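Local coordinates for imelysin-like protein (Psychrobacter arcticus, PDB 3PF0), which is of unknown function but belongs to the imelysin-like peptidase family M75, which suggests a possible role as a metalloendopeptidase, at residues A71-L76 against R99-V104; P169-A174 against M190-A195; S233-V238 against L343-L348. All coordinates share one frame; numbering follows the deposited sequence. Where two conformers were deposited one is given.

How the contacts relate
Contact 1 comes first along the chain. It closes the short connection between helix 48-84 and helix 92-112, pairing two neighbouring helices. Contact 2 follows and closes a second short loop, between helix 167-176 and helix 183-214. Contact 3 closes the longest loop, bringing helix 327-351 back to helix 225-250. The three are in series: none nests in another and none crosses. Contacts 1 and 2 touch. W102 packs on L171 and E172, and S74 OG bonds to S193 O, so four helices join there. The disulfide C85-C186 also links this region. Contact 3 lies on the opposite side of the chain's centre, its centre about 29 Å from that of contact 1.

Contact 1: A71-L76 against R99-V104; sequences AKQSDL and RDQWLV
Q73 and Q101 meet between two antiparallel helices of this all-helical fold. Q73 lies on helix 48-84 and Q101 on helix 92-112, the next helix in the chain. The local axes run at 167° to each other, with a closest approach of 9.1 Å.

The polar part centres on one nitrogen. Q101 NE2 donates to the backbone oxygen Q73 O at 3.0 Å and to the side-chain oxygen Q73 OE1, also at 3.0 Å. The bond to OE1 is the straighter of the two. Each acceptor lies in the amide plane of Q101, and each is approached in its carbonyl plane, on a lone pair. The two bonds fix the rotation of the Q101 amide. The side chains cross at about a right angle, and their amide planes stand 44° apart. Q101 has CG anti to the backbone N (chi1 -172°) and then bends at chi2, which brings its amide across to Q73. The other end of the Q73 amide is held too, as NE2 bonds to D69 OD1 one turn back.

The apolar part flanks these bonds. L76 crosses Q101, with CD2 3.7 Å from Q101 CD. V104 CG1 lies against the Q73 amide, 3.6 Å from Q73 CD. With an alanine at Q101, Q73 O and Q73 OE1 are likely to lose their shared donor, and a gap would probably open beside L76.

On other faces, W102 packs on helix 167-176 and S74 on helix 183-214. The pair thus joins its neighbours while the glutamines fasten it internally.

A water completes the polar group. It donates to Q73 OE1 at 3.1 Å and to Q101 OE1 at 3.0 Å, bridging the two side-chain oxygens.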
# COMPACT_ATOMS: atom_id res chain seq x y z
N ALA A 71 -6.28 7.50 -6.51
CA ALA A 71 -6.56 8.89 -6.93
C ALA A 71 -8.07 9.21 -6.81
O ALA A 71 -8.44 10.27 -6.31
CB ALA A 71 -6.07 9.13 -8.36
N LYS A 72 -8.92 8.26 -7.24
CA LYS A 72 -10.39 8.34 -7.20
C LYS A 72 -10.87 8.49 -5.73
O LYS A 72 -11.68 9.37 -5.43
CB LYS A 72 -10.96 7.06 -7.85
CG LYS A 72 -12.48 6.88 -7.83
CD LYS A 72 -12.81 5.50 -8.41
CE LYS A 72 -14.24 5.07 -8.25
NZ LYS A 72 -14.55 3.85 -9.05
N GLN A 73 -10.33 7.67 -4.82
CA GLN A 73 -10.67 7.67 -3.40
C GLN A 73 -10.22 8.96 -2.70
O GLN A 73 -10.92 9.42 -1.79
CB GLN A 73 -10.10 6.44 -2.68
CG GLN A 73 -10.65 5.09 -3.17
CD GLN A 73 -12.12 5.06 -3.52
OE1 GLN A 73 -12.99 5.67 -2.87
NE2 GLN A 73 -12.45 4.30 -4.54
N SER A 74 -9.07 9.54 -3.13
CA SER A 74 -8.55 10.80 -2.60
C SER A 74 -9.46 11.94 -3.05
O SER A 74 -9.74 12.85 -2.27
CB SER A 74 -7.11 11.02 -3.06
OG SER A 74 -6.49 12.06 -2.31
N ASP A 75 -9.94 11.88 -4.32
CA ASP A 75 -10.88 12.86 -4.89
C ASP A 75 -12.21 12.81 -4.13
O ASP A 75 -12.77 13.85 -3.82
CB ASP A 75 -11.15 12.59 -6.38
CG ASP A 75 -10.05 13.01 -7.34
OD1 ASP A 75 -9.04 13.59 -6.87
OD2 ASP A 75 -10.17 12.72 -8.55
N LEU A 76 -12.72 11.59 -3.84
CA LEU A 76 -13.98 11.47 -3.09
C LEU A 76 -13.81 12.00 -1.66
O LEU A 76 -14.72 12.67 -1.17
CB LEU A 76 -14.56 10.04 -3.09
CG LEU A 76 -15.90 9.83 -2.28
CD1 LEU A 76 -17.01 10.81 -2.70
CD2 LEU A 76 -16.37 8.40 -2.37
N ARG A 99 -14.09 9.92 8.05
CA ARG A 99 -13.24 8.88 8.64
C ARG A 99 -13.36 7.56 7.86
O ARG A 99 -12.35 6.92 7.60
CB ARG A 99 -13.60 8.65 10.11
CG ARG A 99 -13.12 9.78 11.01
CD ARG A 99 -13.60 9.56 12.42
NE ARG A 99 -13.10 10.58 13.34
CZ ARG A 99 -13.32 10.57 14.65
NH1 ARG A 99 -14.01 9.58 15.20
NH2 ARG A 99 -12.83 11.53 15.41
N ASP A 100 -14.59 7.19 7.46
CA ASP A 100 -14.86 5.99 6.68
C ASP A 100 -14.20 6.07 5.31
O ASP A 100 -13.60 5.09 4.88
CB ASP A 100 -16.37 5.76 6.53
CG ASP A 100 -17.08 5.38 7.82
OD1 ASP A 100 -16.38 5.12 8.83
OD2 ASP A 100 -18.33 5.39 7.83
N GLN A 101 -14.32 7.23 4.63
CA GLN A 101 -13.73 7.46 3.31
C GLN A 101 -12.19 7.50 3.41
O GLN A 101 -11.51 7.04 2.49
CB GLN A 101 -14.30 8.73 2.66
CG GLN A 101 -13.90 8.96 1.19
CD GLN A 101 -13.94 7.73 0.30
OE1 GLN A 101 -14.82 6.87 0.41
NE2 GLN A 101 -13.00 7.63 -0.61
N TRP A 102 -11.63 7.99 4.53
CA TRP A 102 -10.17 7.98 4.71
C TRP A 102 -9.68 6.52 4.65
O TRP A 102 -8.69 6.25 3.98
CB TRP A 102 -9.73 8.67 6.02
CG TRP A 102 -8.28 8.45 6.33
CD1 TRP A 102 -7.22 9.15 5.84
CD2 TRP A 102 -7.72 7.33 7.04
NE1 TRP A 102 -6.03 8.58 6.25
CE2 TRP A 102 -6.31 7.44 6.96
CE3 TRP A 102 -8.27 6.25 7.75
CZ2 TRP A 102 -5.46 6.51 7.56
CZ3 TRP A 102 -7.42 5.32 8.33
CH2 TRP A 102 -6.03 5.48 8.27
N LEU A 103 -10.39 5.58 5.35
CA LEU A 103 -10.03 4.15 5.39
C LEU A 103 -10.07 3.53 3.99
O LEU A 103 -9.16 2.77 3.66
CB LEU A 103 -10.93 3.36 6.36
CG LEU A 103 -10.64 1.85 6.57
CD1 LEU A 103 -9.15 1.59 6.88
CD2 LEU A 103 -11.54 1.26 7.65
N VAL A 104 -11.12 3.84 3.18
CA VAL A 104 -11.27 3.37 1.79
C VAL A 104 -10.01 3.79 1.00
O VAL A 104 -9.41 2.97 0.30
CB VAL A 104 -12.59 3.88 1.13
CG1 VAL A 104 -12.67 3.50 -0.36
CG2 VAL A 104 -13.83 3.38 1.88
O HOH W 1 -15.81 5.06 -1.83

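Contact 2: P169-A174 against M190-A195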
# COMPACT_ATOMS: atom_id res chain seq x y z
N PRO A 169 -1.12 9.45 6.53
CA PRO A 169 -1.02 9.56 8.00
C PRO A 169 -1.34 10.96 8.55
O PRO A 169 -1.79 11.06 9.69
CB PRO A 169 0.43 9.18 8.29
CG PRO A 169 1.17 9.49 7.03
CD PRO A 169 0.21 9.19 5.93
N GLY A 170 -1.11 12.00 7.74
CA GLY A 170 -1.44 13.38 8.09
C GLY A 170 -2.95 13.55 8.21
O GLY A 170 -3.45 14.10 9.20
N LEU A 171 -3.70 13.05 7.21
CA LEU A 171 -5.16 13.09 7.19
C LEU A 171 -5.75 12.26 8.34
O LEU A 171 -6.69 12.69 9.00
CB LEU A 171 -5.67 12.59 5.83
CG LEU A 171 -5.56 13.60 4.68
CD1 LEU A 171 -5.52 12.91 3.33
CD2 LEU A 171 -6.67 14.65 4.76
N GLU A 172 -5.14 11.10 8.63
CA GLU A 172 -5.57 10.23 9.70
C GLU A 172 -5.54 10.96 11.03
O GLU A 172 -6.52 10.91 11.79
CB GLU A 172 -4.67 9.00 9.77
CG GLU A 172 -5.10 8.01 10.85
CD GLU A 172 -4.14 6.86 11.10
OE1 GLU A 172 -3.02 6.88 10.56
OE2 GLU A 172 -4.53 5.94 11.85
N GLU A 173 -4.42 11.65 11.28
CA GLU A 173 -4.17 12.41 12.49
C GLU A 173 -5.17 13.56 12.61
O GLU A 173 -5.73 13.74 13.69
CB GLU A 173 -2.72 12.93 12.49
CG GLU A 173 -2.30 13.60 13.79
CD GLU A 173 -2.57 12.81 15.06
OE1 GLU A 173 -1.88 11.78 15.28
OE2 GLU A 173 -3.47 13.20 15.83
N ALA A 174 -5.41 14.32 11.52
CA ALA A 174 -6.34 15.45 11.56
C ALA A 174 -7.80 14.99 11.77
O ALA A 174 -8.54 15.65 12.50
CB ALA A 174 -6.24 16.26 10.29
N MSE A 190 -9.03 19.38 3.59
CA MSE A 190 -9.26 19.72 2.19
C MSE A 190 -7.93 19.89 1.46
O MSE A 190 -7.78 19.35 0.36
CB MSE A 190 -10.10 20.99 2.07
CG MSE A 190 -11.57 20.78 2.41
SE MSE A 190 -12.49 22.49 2.49
CE MSE A 190 -12.40 22.99 0.58
N SER A 191 -6.97 20.61 2.08
CA SER A 191 -5.63 20.85 1.49
C SER A 191 -4.84 19.56 1.34
O SER A 191 -4.27 19.33 0.27
CB SER A 191 -4.83 21.82 2.35
OG SER A 191 -5.42 23.10 2.32
N ALA A 192 -4.80 18.71 2.39
CA ALA A 192 -4.04 17.47 2.35
C ALA A 192 -4.63 16.46 1.38
O ALA A 192 -3.87 15.87 0.63
CB ALA A 192 -3.91 16.87 3.74
N SER A 193 -5.96 16.28 1.33
CA SER A 193 -6.59 15.35 0.40
C SER A 193 -6.43 15.85 -1.07
O SER A 193 -6.16 15.05 -1.97
CB SER A 193 -8.05 15.08 0.77
OG SER A 193 -8.79 16.28 0.91
N SER A 194 -6.49 17.18 -1.28
CA SER A 194 -6.27 17.79 -2.60
C SER A 194 -4.81 17.60 -3.06
O SER A 194 -4.59 17.22 -4.21
CB SER A 194 -6.60 19.28 -2.57
OG SER A 194 -6.24 19.94 -3.78
N ALA A 195 -3.83 17.85 -2.16
CA ALA A 195 -2.41 17.67 -2.49
C ALA A 195 -2.13 16.20 -2.78
O ALA A 195 -1.39 15.90 -3.72
CB ALA A 195 -1.53 18.17 -1.35
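A192 and S193 meet L171 from a helix turn held by backbone bonds, the shortest of them A195 N to S191 O at 2.9 Å. The hydroxyl of S193 is also used within its own helix: OG bonds to V189 O, one turn back. The backbone oxygen S193 O instead accepts from S74 OG, a tie to helix 48-84. What L171 meets is mostly carbon, with the backbone N of S193 beside it.

L171 carries the contact from the other side. Its CG sits anti to the carbonyl carbon (chi1 -78°), which carries the isobutyl group out to helix 183-214. CD2 packs on A192 CB at 3.7 Å. CD1 reaches further along the helix and lies 4.2 Å from S193 CB. Both L171 methyls, CD1 and CD2, lie 3.9 Å from S193 N, so they rest against backbone as well as side chain. The backbones come close, with L171 CA 6.6 Å from A192 CA.

V189 and L196 of helix 183-214 also touch L171, and W102 of helix 92-112 packs on it. The leucine is thus a buried knot between three helices.

The contact is mainly apolar packing. Between the two segments the join rests on one leucine fitted against two small residues, and no charge or directed bond sets it.

Contact 3: S233-V238 against L343-L348; sequences SLLSLV and LIKSQL
L235 and V238 pack on I344 and K345 in a mainly apolar helix-helix contact. It joins helix 225-250 to helix 327-351, far apart in the chain and roughly antiparallel, with the local axes at 145°. The axes come within 10.6 Å, and the closest backbone pair is L235 with I344.

I344 lies between the two residues of the other helix. Its CG2 meets L235 CB at 4.0 Å. The ethyl branch, CG1 anti to the carbonyl carbon (chi1 -64°), carries CD1 to V238 CG1 at 3.8 Å. V238 and I344 run side by side with their chains pointing opposite ways.

K345 takes part through its methylenes. Its chain crosses L235 at about a right angle, and CG lies 3.7 Å from L235 CD2. The other methyl, L235 CD1, is close to both K345 CG and CD. The lysine chain bends about its CG-CD bond (chi3 93°), and NZ goes on to a salt bridge with E239 OE2, on the same helix as L235.

Helix 327-351 widens to a pi-type turn at 344-348. There L343 O takes two backbone bonds, from L348 N at 2.9 Å and from Q347 N at 3.0 Å. M283 of helix 268-283 and L304 of helix 298-316 also touch I344, so the contact belongs to a larger multi-helix core.

Branched carbon chains fill the buried part. The lysine extends that surface with its methylenes and puts its charge beyond it, where E239 probably balances it.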
# COMPACT_ATOMS: atom_id res chain seq x y z
N SER A 233 9.32 -6.57 -6.16
CA SER A 233 8.43 -5.55 -5.63
C SER A 233 7.34 -6.23 -4.80
O SER A 233 7.01 -5.76 -3.71
CB SER A 233 7.82 -4.74 -6.76
OG SER A 233 7.07 -3.64 -6.26
N LEU A 234 6.79 -7.36 -5.31
CA LEU A 234 5.76 -8.13 -4.62
C LEU A 234 6.33 -8.77 -3.38
O LEU A 234 5.67 -8.78 -2.34
CB LEU A 234 5.12 -9.20 -5.53
CG LEU A 234 4.28 -8.71 -6.72
CD1 LEU A 234 3.76 -9.88 -7.52
CD2 LEU A 234 3.12 -7.81 -6.27
N LEU A 235 7.59 -9.26 -3.46
CA LEU A 235 8.30 -9.86 -2.32
C LEU A 235 8.52 -8.78 -1.23
O LEU A 235 8.32 -9.08 -0.05
CB LEU A 235 9.63 -10.50 -2.77
CG LEU A 235 10.63 -10.97 -1.69
CD1 LEU A 235 10.05 -12.06 -0.78
CD2 LEU A 235 11.92 -11.43 -2.33
N SER A 236 8.90 -7.55 -1.66
CA SER A 236 9.13 -6.40 -0.77
C SER A 236 7.85 -6.02 -0.02
O SER A 236 7.92 -5.61 1.13
CB SER A 236 9.65 -5.21 -1.55
OG SER A 236 9.92 -4.10 -0.71
N LEU A 237 6.68 -6.16 -0.68
CA LEU A 237 5.37 -5.84 -0.09
C LEU A 237 5.13 -6.67 1.18
O LEU A 237 4.78 -6.10 2.21
CB LEU A 237 4.23 -6.07 -1.12
CG LEU A 237 2.79 -5.80 -0.63
CD1 LEU A 237 2.54 -4.31 -0.43
CD2 LEU A 237 1.78 -6.35 -1.60
N VAL A 238 5.32 -7.99 1.11
CA VAL A 238 5.09 -8.91 2.23
C VAL A 238 6.28 -8.85 3.23
O VAL A 238 6.05 -9.01 4.43
CB VAL A 238 4.74 -10.35 1.74
CG1 VAL A 238 5.75 -10.87 0.72
CG2 VAL A 238 4.53 -11.34 2.89
N LEU A 343 8.03 -19.07 0.46
CA LEU A 343 7.51 -19.63 -0.78
C LEU A 343 7.88 -18.75 -1.99
O LEU A 343 8.17 -19.30 -3.04
CB LEU A 343 5.99 -19.82 -0.71
CG LEU A 343 5.47 -20.97 0.18
CD1 LEU A 343 3.98 -20.87 0.36
CD2 LEU A 343 5.83 -22.34 -0.37
N ILE A 344 7.89 -17.41 -1.83
CA ILE A 344 8.23 -16.52 -2.95
C ILE A 344 9.73 -16.64 -3.30
O ILE A 344 10.07 -16.82 -4.47
CB ILE A 344 7.80 -15.04 -2.68
CG1 ILE A 344 6.26 -14.93 -2.55
CG2 ILE A 344 8.32 -14.10 -3.78
CD1 ILE A 344 5.72 -13.57 -2.02
N LYS A 345 10.60 -16.57 -2.29
CA LYS A 345 12.06 -16.62 -2.44
C LYS A 345 12.59 -17.99 -2.89
O LYS A 345 13.52 -18.03 -3.70
CB LYS A 345 12.74 -16.24 -1.12
CG LYS A 345 12.74 -14.75 -0.81
CD LYS A 345 12.72 -14.48 0.69
CE LYS A 345 14.08 -14.31 1.30
NZ LYS A 345 13.98 -14.02 2.75
N SER A 346 12.06 -19.10 -2.34
CA SER A 346 12.59 -20.44 -2.60
C SER A 346 11.84 -21.27 -3.63
O SER A 346 12.41 -22.25 -4.12
CB SER A 346 12.69 -21.23 -1.30
OG SER A 346 11.40 -21.54 -0.77
N GLN A 347 10.57 -20.92 -3.96
CA GLN A 347 9.79 -21.68 -4.94
C GLN A 347 9.36 -20.83 -6.13
O GLN A 347 9.56 -21.25 -7.27
CB GLN A 347 8.56 -22.33 -4.28
CG GLN A 347 8.86 -23.61 -3.50
CD GLN A 347 7.63 -24.31 -2.97
OE1 GLN A 347 6.53 -24.25 -3.55
NE2 GLN A 347 7.78 -25.03 -1.87
N LEU A 348 8.77 -19.64 -5.89
CA LEU A 348 8.29 -18.79 -6.99
C LEU A 348 9.41 -18.17 -7.85
O LEU A 348 9.37 -18.34 -9.08
CB LEU A 348 7.34 -17.68 -6.47
CG LEU A 348 6.68 -16.79 -7.54
CD1 LEU A 348 5.67 -17.56 -8.38
CD2 LEU A 348 6.05 -15.57 -6.91